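Local structure of minor structural protein 4 (Lactococcus phage Tuc2009, 5E7T) at residues A[5-10]-A[102-107]; A[18-23]-A[89-94]. The protein is a structural component of the phage particle, probably part of the baseplate, with an immunoglobulin-like domain of the baseplate upper protein family. All coordinates share one frame; numbering follows the deposited sequence.

Contact 1 (A[5-10]-A[102-107]); sequences NVVIEH and YVEKVK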
loop_
_atom_site.group_PDB
_atom_site.type_symbol
_atom_site.label_atom_id
_atom_site.label_comp_id
_atom_site.label_asym_id
_atom_site.label_seq_id
_atom_site.Cartn_x
_atom_site.Cartn_y
_atom_site.Cartn_z
ATOM N N ASN A 5 -28.653 -17.321 -27.018
ATOM C CA ASN A 5 -28.466 -17.064 -25.607
ATOM C C ASN A 5 -27.588 -18.090 -24.952
ATOM O O ASN A 5 -27.867 -19.294 -25.042
ATOM C CB ASN A 5 -29.825 -17.023 -24.925
ATOM C CG ASN A 5 -30.635 -15.811 -25.294
ATOM O OD1 ASN A 5 -30.481 -14.744 -24.707
ATOM N ND2 ASN A 5 -31.518 -15.934 -26.275
ATOM N N VAL A 6 -26.530 -17.611 -24.271
ATOM C CA VAL A 6 -25.633 -18.480 -23.508
ATOM C C VAL A 6 -25.824 -18.171 -22.029
ATOM O O VAL A 6 -25.678 -17.019 -21.623
ATOM C CB VAL A 6 -24.140 -18.431 -23.946
ATOM C CG1 VAL A 6 -23.268 -19.264 -23.012
ATOM C CG2 VAL A 6 -23.972 -18.905 -25.379
ATOM N N VAL A 7 -26.160 -19.195 -21.241
ATOM C CA VAL A 7 -26.378 -19.094 -19.802
ATOM C C VAL A 7 -25.089 -19.371 -19.029
ATOM O O VAL A 7 -24.453 -20.404 -19.240
ATOM C CB VAL A 7 -27.503 -20.046 -19.340
ATOM C CG1 VAL A 7 -27.635 -20.031 -17.827
ATOM C CG2 VAL A 7 -28.830 -19.676 -19.986
ATOM N N ILE A 8 -24.734 -18.475 -18.099
ATOM C CA ILE A 8 -23.572 -18.624 -17.231
ATOM C C ILE A 8 -24.050 -18.562 -15.798
ATOM O O ILE A 8 -24.522 -17.515 -15.339
ATOM C CB ILE A 8 -22.441 -17.611 -17.516
ATOM C CG1 ILE A 8 -21.881 -17.802 -18.919
ATOM C CG2 ILE A 8 -21.331 -17.756 -16.476
ATOM C CD1 ILE A 8 -21.161 -16.638 -19.418
ATOM N N GLU A 9 -23.939 -19.706 -15.108
ATOM C CA GLU A 9 -24.283 -19.913 -13.711
ATOM C C GLU A 9 -23.048 -19.652 -12.882
ATOM O O GLU A 9 -21.990 -20.200 -13.187
ATOM C CB GLU A 9 -24.755 -21.351 -13.508
ATOM C CG GLU A 9 -26.186 -21.597 -13.945
ATOM C CD GLU A 9 -26.676 -23.019 -13.764
ATOM O OE1 GLU A 9 -26.092 -23.770 -12.942
ATOM O OE2 GLU A 9 -27.662 -23.376 -14.449
ATOM N N HIS A 10 -23.167 -18.828 -11.840
ATOM C CA HIS A 10 -22.030 -18.460 -10.990
ATOM C C HIS A 10 -22.321 -18.504 -9.474
ATOM O O HIS A 10 -23.439 -18.819 -9.056
ATOM C CB HIS A 10 -21.521 -17.075 -11.398
ATOM C CG HIS A 10 -22.560 -16.014 -11.210
ATOM N ND1 HIS A 10 -23.557 -15.806 -12.142
ATOM C CD2 HIS A 10 -22.756 -15.184 -10.170
ATOM C CE1 HIS A 10 -24.320 -14.858 -11.639
ATOM N NE2 HIS A 10 -23.882 -14.465 -10.449
ATOM N N TYR A 102 -23.848 -23.070 -20.462
ATOM C CA TYR A 102 -24.491 -23.818 -21.539
ATOM C C TYR A 102 -25.322 -22.909 -22.450
ATOM O O TYR A 102 -25.758 -21.848 -22.011
ATOM C CB TYR A 102 -25.374 -24.945 -20.931
ATOM C CG TYR A 102 -26.384 -24.455 -19.910
ATOM C CD1 TYR A 102 -26.046 -24.339 -18.561
ATOM C CD2 TYR A 102 -27.683 -24.130 -20.285
ATOM C CE1 TYR A 102 -26.960 -23.856 -17.626
ATOM C CE2 TYR A 102 -28.604 -23.648 -19.358
ATOM C CZ TYR A 102 -28.235 -23.501 -18.033
ATOM O OH TYR A 102 -29.147 -23.012 -17.133
ATOM N N VAL A 103 -25.547 -23.322 -23.708
ATOM C CA VAL A 103 -26.434 -22.604 -24.633
ATOM C C VAL A 103 -27.854 -22.874 -24.078
ATOM O O VAL A 103 -28.166 -24.026 -23.779
ATOM C CB VAL A 103 -26.304 -23.128 -26.090
ATOM C CG1 VAL A 103 -27.269 -22.416 -27.015
ATOM C CG2 VAL A 103 -24.885 -23.002 -26.606
ATOM N N GLU A 104 -28.674 -21.827 -23.896
ATOM C CA GLU A 104 -30.043 -21.928 -23.374
ATOM C C GLU A 104 -30.892 -22.721 -24.360
ATOM O O GLU A 104 -31.153 -22.230 -25.458
ATOM C CB GLU A 104 -30.641 -20.515 -23.200
ATOM C CG GLU A 104 -31.864 -20.410 -22.301
ATOM C CD GLU A 104 -32.359 -18.993 -22.050
ATOM O OE1 GLU A 104 -32.584 -18.256 -23.038
ATOM O OE2 GLU A 104 -32.540 -18.623 -20.866
ATOM N N LYS A 105 -31.295 -23.956 -23.993
ATOM C CA LYS A 105 -32.160 -24.777 -24.849
ATOM C C LYS A 105 -33.620 -24.639 -24.406
ATOM O O LYS A 105 -34.480 -24.329 -25.238
ATOM C CB LYS A 105 -31.701 -26.251 -24.932
ATOM C CG LYS A 105 -30.498 -26.476 -25.874
ATOM C CD LYS A 105 -29.960 -27.921 -25.854
ATOM C CE LYS A 105 -28.567 -28.024 -26.455
ATOM N NZ LYS A 105 -27.998 -29.399 -26.344
ATOM N N VAL A 106 -33.897 -24.816 -23.096
ATOM C CA VAL A 106 -35.256 -24.633 -22.572
ATOM C C VAL A 106 -35.396 -23.150 -22.281
ATOM O O VAL A 106 -34.775 -22.631 -21.350
ATOM C CB VAL A 106 -35.609 -25.536 -21.376
ATOM C CG1 VAL A 106 -37.105 -25.520 -21.116
ATOM C CG2 VAL A 106 -35.141 -26.952 -21.626
ATOM N N LYS A 107 -36.136 -22.461 -23.157
ATOM C CA LYS A 107 -36.289 -21.019 -23.121
ATOM C C LYS A 107 -37.641 -20.556 -22.528
ATOM O O LYS A 107 -38.693 -21.156 -22.782
ATOM C CB LYS A 107 -36.017 -20.415 -24.521
ATOM C CG LYS A 107 -34.522 -20.422 -24.895
ATOM C CD LYS A 107 -34.161 -19.451 -26.033
ATOM C CE LYS A 107 -32.666 -19.288 -26.227
ATOM N NZ LYS A 107 -32.348 -18.514 -27.460
#
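Tyr-102 lies along Val-7, the two side chains pointing the same way from paired strands. A chi1 of 54° places CG between the backbone N and the carbonyl carbon, which brings the ring alongside Val-7. Beyond CB and CG, Val-7 CB stands over one face of the ring on the CD2-CE2 side, 4.0 Å from the centroid, in a CH-pi contact offset toward the rim. On the other branch CE1 passes Glu-9 OE2. CZ meets Val-7 CG1 at 3.5 Å, and at the tip the hydroxyl donates to Glu-9 OE2 over 3.1 Å, meeting the anti side of a carboxylate whose plane is almost perpendicular to the ring. Lys-58 also bonds this OH, so the phenol end is held by both an acid and an amine. Val-7 CG2 touches the ring at CE2 and also Glu-104 CB (3.8 Å).

The backbones pair through three hydrogen bonds: Val-7 N gives to Tyr-102 O (2.8 Å), Tyr-102 N returns to Val-7 O (3.0 Å), and Glu-104 N bonds Asn-5 O (2.9 Å) just where segment 102-107 leaves its strand. Val-6 and Val-103 form the non-hydrogen-bonded pair between, their methyls on the sheet face opposite Val-7 and Tyr-102. Glu-104 and Val-106 also pack on Asp-273 and Val-270 of a Minor structural protein 5 chain. Alternating hydrogen-bonded and non-hydrogen-bonded pairs are the signature of antiparallel strands, here 4-10 with 98-103, an outermost strand of the sheet within this chain, consistent with the immunoglobulin-like domain assigned to baseplate upper proteins.

Contact 2 (A[18-23]-A[89-94]); sequences VKVTYY and MRFVIE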
loop_
_atom_site.group_PDB
_atom_site.type_symbol
_atom_site.label_atom_id
_atom_site.label_comp_id
_atom_site.label_asym_id
_atom_site.label_seq_id
_atom_site.Cartn_x
_atom_site.Cartn_y
_atom_site.Cartn_z
ATOM N N VAL A 18 -19.665 -9.821 -18.066
ATOM C CA VAL A 18 -19.211 -10.821 -19.033
ATOM C C VAL A 18 -18.710 -10.118 -20.255
ATOM O O VAL A 18 -19.359 -9.185 -20.731
ATOM C CB VAL A 18 -20.243 -11.921 -19.376
ATOM C CG1 VAL A 18 -19.702 -12.846 -20.457
ATOM C CG2 VAL A 18 -20.605 -12.741 -18.139
ATOM N N LYS A 19 -17.525 -10.532 -20.737
ATOM C CA LYS A 19 -16.936 -10.020 -21.967
ATOM C C LYS A 19 -16.779 -11.172 -22.959
ATOM O O LYS A 19 -16.176 -12.205 -22.633
ATOM C CB LYS A 19 -15.639 -9.261 -21.715
ATOM C CG LYS A 19 -15.891 -7.792 -21.452
ATOM C CD LYS A 19 -14.926 -7.278 -20.411
ATOM C CE LYS A 19 -15.292 -5.910 -19.903
ATOM N NZ LYS A 19 -14.617 -5.626 -18.603
ATOM N N VAL A 20 -17.391 -11.014 -24.146
ATOM C CA VAL A 20 -17.372 -12.020 -25.195
ATOM C C VAL A 20 -16.407 -11.673 -26.343
ATOM O O VAL A 20 -16.409 -10.539 -26.869
ATOM C CB VAL A 20 -18.792 -12.346 -25.723
ATOM C CG1 VAL A 20 -18.788 -13.600 -26.592
ATOM C CG2 VAL A 20 -19.788 -12.503 -24.575
ATOM N N THR A 21 -15.585 -12.676 -26.711
ATOM C CA THR A 21 -14.682 -12.670 -27.855
ATOM C C THR A 21 -14.909 -13.944 -28.678
ATOM O O THR A 21 -15.405 -14.961 -28.166
ATOM C CB THR A 21 -13.186 -12.520 -27.491
ATOM O OG1 THR A 21 -12.781 -13.553 -26.594
ATOM C CG2 THR A 21 -12.829 -11.151 -26.976
ATOM N N TYR A 22 -14.532 -13.869 -29.951
ATOM C CA TYR A 22 -14.607 -14.946 -30.916
ATOM C C TYR A 22 -13.258 -15.015 -31.658
ATOM O O TYR A 22 -12.692 -13.985 -32.035
ATOM C CB TYR A 22 -15.775 -14.700 -31.905
ATOM C CG TYR A 22 -15.771 -15.661 -33.083
ATOM C CD1 TYR A 22 -15.030 -15.387 -34.231
ATOM C CD2 TYR A 22 -16.511 -16.840 -33.050
ATOM C CE1 TYR A 22 -15.005 -16.275 -35.307
ATOM C CE2 TYR A 22 -16.510 -17.725 -34.127
ATOM C CZ TYR A 22 -15.740 -17.448 -35.246
ATOM O OH TYR A 22 -15.709 -18.322 -36.304
ATOM N N TYR A 23 -12.775 -16.229 -31.907
ATOM C CA TYR A 23 -11.520 -16.466 -32.617
ATOM C C TYR A 23 -11.407 -17.898 -33.127
ATOM O O TYR A 23 -11.929 -18.836 -32.507
ATOM C CB TYR A 23 -10.299 -16.077 -31.774
ATOM C CG TYR A 23 -10.280 -16.677 -30.388
ATOM C CD1 TYR A 23 -10.842 -16.005 -29.309
ATOM C CD2 TYR A 23 -9.677 -17.906 -30.150
ATOM C CE1 TYR A 23 -10.847 -16.565 -28.036
ATOM C CE2 TYR A 23 -9.675 -18.474 -28.877
ATOM C CZ TYR A 23 -10.239 -17.787 -27.818
ATOM O OH TYR A 23 -10.203 -18.334 -26.559
ATOM N N MET A 89 -15.798 -19.318 -28.927
ATOM C CA MET A 89 -16.487 -18.170 -28.392
ATOM C C MET A 89 -16.142 -18.219 -26.924
ATOM O O MET A 89 -16.390 -19.232 -26.254
ATOM C CB MET A 89 -17.970 -18.260 -28.637
ATOM C CG MET A 89 -18.589 -16.935 -28.706
ATOM S SD MET A 89 -20.245 -17.092 -29.347
ATOM C CE MET A 89 -19.883 -17.321 -31.139
ATOM N N ARG A 90 -15.444 -17.175 -26.468
ATOM C CA ARG A 90 -14.905 -17.064 -25.128
ATOM C C ARG A 90 -15.724 -16.052 -24.317
ATOM O O ARG A 90 -15.987 -14.952 -24.807
ATOM C CB ARG A 90 -13.440 -16.629 -25.249
ATOM C CG ARG A 90 -12.668 -16.740 -23.967
ATOM C CD ARG A 90 -11.489 -15.798 -23.931
ATOM N NE ARG A 90 -10.786 -15.961 -22.667
ATOM C CZ ARG A 90 -9.883 -15.123 -22.179
ATOM N NH1 ARG A 90 -9.575 -14.020 -22.833
ATOM N NH2 ARG A 90 -9.312 -15.365 -21.006
ATOM N N PHE A 91 -16.123 -16.426 -23.080
ATOM C CA PHE A 91 -16.920 -15.605 -22.159
ATOM C C PHE A 91 -16.111 -15.388 -20.894
ATOM O O PHE A 91 -15.812 -16.346 -20.204
ATOM C CB PHE A 91 -18.248 -16.316 -21.832
ATOM C CG PHE A 91 -19.128 -16.585 -23.036
ATOM C CD1 PHE A 91 -18.844 -17.632 -23.913
ATOM C CD2 PHE A 91 -20.246 -15.797 -23.291
ATOM C CE1 PHE A 91 -19.643 -17.865 -25.033
ATOM C CE2 PHE A 91 -21.046 -16.032 -24.417
ATOM C CZ PHE A 91 -20.740 -17.067 -25.274
ATOM N N VAL A 92 -15.701 -14.157 -20.615
ATOM C CA VAL A 92 -14.900 -13.906 -19.422
ATOM C C VAL A 92 -15.741 -13.191 -18.389
ATOM O O VAL A 92 -16.156 -12.039 -18.618
ATOM C CB VAL A 92 -13.570 -13.137 -19.687
ATOM C CG1 VAL A 92 -12.710 -13.070 -18.430
ATOM C CG2 VAL A 92 -12.784 -13.748 -20.833
ATOM N N ILE A 93 -15.954 -13.872 -17.231
ATOM C CA ILE A 93 -16.683 -13.368 -16.057
ATOM C C ILE A 93 -15.752 -12.477 -15.217
ATOM O O ILE A 93 -14.527 -12.652 -15.257
ATOM C CB ILE A 93 -17.245 -14.541 -15.224
ATOM C CG1 ILE A 93 -18.402 -14.089 -14.313
ATOM C CG2 ILE A 93 -16.131 -15.268 -14.442
ATOM C CD1 ILE A 93 -19.317 -15.194 -13.823
ATOM N N GLU A 94 -16.330 -11.538 -14.458
ATOM C CA GLU A 94 -15.573 -10.669 -13.573
ATOM C C GLU A 94 -16.241 -10.661 -12.213
ATOM O O GLU A 94 -17.426 -10.367 -12.116
ATOM C CB GLU A 94 -15.493 -9.250 -14.151
ATOM C CG GLU A 94 -14.462 -8.344 -13.484
ATOM C CD GLU A 94 -14.521 -6.862 -13.815
ATOM O OE1 GLU A 94 -15.104 -6.490 -14.862
ATOM O OE2 GLU A 94 -13.948 -6.069 -13.032
#
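Val-20 and Phe-91 face each other as a non-hydrogen-bonded pair, their side chains lying next to one another. Val-20 CG1 stands over one face of the phenyl ring, 4.2 Å from its centroid, while CG2 touches Phe-91 CD2 at 3.6 Å. Val-18 CG1 comes in at the ring edge, and Met-89, bent at its last torsion (chi3 -77°), carries CE to Tyr-22 CD2 at 3.9 Å.

Paired N-H and C=O groups hold these side chains in register: Lys-19 with Val-92 and Thr-21 with Arg-90 exchange two bonds each, the shortest being Val-92 N to Lys-19 O and Arg-90 N to Thr-21 O, both 2.8 Å. The ladder joins neighbouring strands 17-24 and 87-94 of the antiparallel sheet in the immunoglobulin-like domain, and the face of Val-18, Val-20 and Phe-91 is buried: Phe-91 packs on Val-6, Ile-8 and Val-61, and Val-18 on Ile-59.

On the other face Arg-90 runs out extended beside Thr-21, whose OG1 lies 3.4 Å from Arg-90 CB. Val-92 CG2 sits over the centre of the guanidinium, 3.4 Å above its plane, and Glu-79 forms a salt bridge with NE. A chain of another protein takes hydrogen bonds with Thr-21 OG1 and Tyr-23 OH, so this surface belongs to an interface. At one end of the ladder Lys-19 NZ makes a long salt bridge, 3.9 Å, to Glu-94 OE1; towards the other, Tyr-22 OH is hydrogen-bonded to Glu-87.

In the fold
Contacts 1 and 2 lie with their centres about 14 Å apart. In the order of their common sheet, strands 17-24, 45-55 and 58-63 separate strand 87-94 from strand 4-10, so the sheet must curl for their side chains to meet. Val-6 CG2 comes to 3.7 Å from Phe-91 CZ, Ile-8 CD1 to 3.8 Å from Phe-91 CB, and His-10 CB to 3.8 Å from Ile-93 CD1. Ile-8 CD1 also reaches Val-18 CG2 at 4.1 Å; both strands of contact 2 thus touch strand 4-10, on the face of Val-6 and Ile-8. Contact 2 falls within the chain span that contact 1 closes. Contact 1 borders a Minor structural protein 5 chain, and contact 2 a chain of another protein.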